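Local atomic coordinates of hypothetical protein PH0107 (Pyrococcus horikoshii, PDB entry 2YZI), a protein that is of unknown function but carries a pair of CBS domains, modules that in many relatives bind adenosine nucleotides and regulate partner proteins. Residues Ile103-Ile108 with Ile117-Asp122. Sequence-based numbering, arbitrary orientation.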
# COMPACT_ATOMS: atom_id res chain seq x y z
N ILE B 103 -3.53 -1.19 -9.21
CA ILE B 103 -3.84 -1.87 -7.96
C ILE B 103 -2.59 -2.28 -7.18
O ILE B 103 -1.51 -2.45 -7.76
CB ILE B 103 -4.72 -3.11 -8.19
CG1 ILE B 103 -4.05 -4.04 -9.20
CG2 ILE B 103 -6.11 -2.68 -8.66
CD1 ILE B 103 -4.81 -5.34 -9.41
N LYS B 104 -2.74 -2.42 -5.87
CA LYS B 104 -1.63 -2.80 -5.00
C LYS B 104 -1.76 -4.26 -4.56
O LYS B 104 -0.85 -4.80 -3.92
CB LYS B 104 -1.61 -1.91 -3.76
CG LYS B 104 -1.35 -0.45 -4.04
CD LYS B 104 -1.20 0.33 -2.74
CE LYS B 104 -0.69 1.74 -3.00
NZ LYS B 104 -0.39 2.45 -1.72
N HIS B 105 -2.89 -4.87 -4.90
CA HIS B 105 -3.14 -6.26 -4.54
C HIS B 105 -3.89 -6.91 -5.69
O HIS B 105 -4.77 -6.30 -6.29
CB HIS B 105 -4.03 -6.35 -3.28
CG HIS B 105 -3.96 -5.15 -2.39
ND1 HIS B 105 -4.39 -3.90 -2.79
CD2 HIS B 105 -3.50 -5.00 -1.13
CE1 HIS B 105 -4.21 -3.04 -1.81
NE2 HIS B 105 -3.67 -3.68 -0.79
N ILE B 106 -3.53 -8.15 -6.02
CA ILE B 106 -4.20 -8.87 -7.09
C ILE B 106 -4.44 -10.32 -6.67
O ILE B 106 -3.52 -11.03 -6.29
CB ILE B 106 -3.39 -8.82 -8.41
CG1 ILE B 106 -4.22 -9.39 -9.56
CG2 ILE B 106 -2.07 -9.57 -8.26
CD1 ILE B 106 -3.64 -9.14 -10.94
N LEU B 107 -5.70 -10.75 -6.72
CA LEU B 107 -6.06 -12.11 -6.34
C LEU B 107 -5.52 -13.13 -7.34
O LEU B 107 -5.51 -12.88 -8.55
CB LEU B 107 -7.59 -12.25 -6.21
CG LEU B 107 -8.21 -11.51 -5.02
CD1 LEU B 107 -9.72 -11.56 -5.07
CD2 LEU B 107 -7.72 -12.13 -3.74
N ILE B 108 -5.06 -14.27 -6.84
CA ILE B 108 -4.53 -15.30 -7.71
C ILE B 108 -5.57 -16.40 -7.90
O ILE B 108 -6.22 -16.84 -6.95
CB ILE B 108 -3.23 -15.90 -7.16
CG1 ILE B 108 -2.22 -14.78 -6.85
CG2 ILE B 108 -2.64 -16.87 -8.18
CD1 ILE B 108 -1.86 -13.89 -8.04
N ILE B 117 -2.98 -14.44 -3.13
CA ILE B 117 -2.97 -13.04 -3.49
C ILE B 117 -1.53 -12.56 -3.61
O ILE B 117 -0.66 -13.04 -2.90
CB ILE B 117 -3.69 -12.20 -2.42
CG1 ILE B 117 -3.84 -10.75 -2.89
CG2 ILE B 117 -2.92 -12.28 -1.10
CD1 ILE B 117 -4.58 -9.88 -1.92
N PHE B 118 -1.29 -11.63 -4.53
CA PHE B 118 0.04 -11.07 -4.70
C PHE B 118 -0.06 -9.58 -4.41
O PHE B 118 -0.90 -8.89 -4.98
CB PHE B 118 0.57 -11.29 -6.12
CG PHE B 118 1.93 -10.67 -6.36
CD1 PHE B 118 3.05 -11.16 -5.71
CD2 PHE B 118 2.07 -9.59 -7.22
CE1 PHE B 118 4.32 -10.58 -5.90
CE2 PHE B 118 3.33 -8.99 -7.43
CZ PHE B 118 4.45 -9.49 -6.77
N THR B 119 0.78 -9.09 -3.51
CA THR B 119 0.75 -7.68 -3.12
C THR B 119 2.08 -6.99 -3.37
O THR B 119 3.05 -7.63 -3.76
CB THR B 119 0.40 -7.54 -1.61
OG1 THR B 119 1.51 -7.98 -0.81
CG2 THR B 119 -0.81 -8.39 -1.28
N LEU B 120 2.12 -5.68 -3.16
CA LEU B 120 3.36 -4.94 -3.36
C LEU B 120 4.35 -5.36 -2.29
O LEU B 120 5.56 -5.32 -2.52
CB LEU B 120 3.12 -3.43 -3.31
CG LEU B 120 2.33 -2.86 -4.50
CD1 LEU B 120 2.57 -1.37 -4.59
CD2 LEU B 120 2.78 -3.53 -5.79
N SER B 121 3.84 -5.77 -1.14
CA SER B 121 4.71 -6.24 -0.06
C SER B 121 5.40 -7.51 -0.52
O SER B 121 6.58 -7.73 -0.22
CB SER B 121 3.91 -6.52 1.22
OG SER B 121 3.47 -5.32 1.82
N ASP B 122 4.67 -8.35 -1.25
CA ASP B 122 5.25 -9.58 -1.77
C ASP B 122 6.38 -9.23 -2.75
O ASP B 122 7.43 -9.89 -2.75
CB ASP B 122 4.19 -10.42 -2.49
CG ASP B 122 3.17 -10.99 -1.53
OD1 ASP B 122 3.56 -11.74 -0.61
OD2 ASP B 122 1.97 -10.71 -1.71
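Lys104 meets Leu120 at the open end of the hairpin: Lys104 O takes a weak hydrogen bond from Leu120 N (3.2 Å). Lys104 CG rests 4.1 Å from Leu120 CD1; lysine suits this exposed spot because its methylenes pack while NZ extends outward. His105 and Thr119, an antiparallel non-hydrogen-bonded pair, are partly exposed, so polar types are tolerated; His105 CB lies 3.8 Å from Ile117 CD1. Ile106 and Phe118 exchange two backbone hydrogen bonds, that from Phe118 N to Ile106 O (2.9 Å) nearly straight at 170°. With CG anti to the backbone N (chi1 178°), Phe118 sends its large apolar ring to buried packing on helix 91-101, Ile106 CG2 touching Phe118 CB (3.8 Å) off the ring's edge. On the face of His105, Leu107 CD2 packs on Ile117 CG1 (4.2 Å) against strand 40-44, a buried place suited to branched aliphatics. Ile108 CD1 reaches Phe118 CB. Ending the strand, Thr119 N-caps helix 120-127: OG1 donates to Asp122 OD2 and accepts from Asp122 N, while Thr119 N meets OD2's anti lone pair at 2.7 Å. A valine replacing Thr119 would probably leave Asp122 N without its acceptor and its carboxylate one donor fewer. This capping box, turning hairpin into helix, closes a CBS domain's beta-beta-alpha unit.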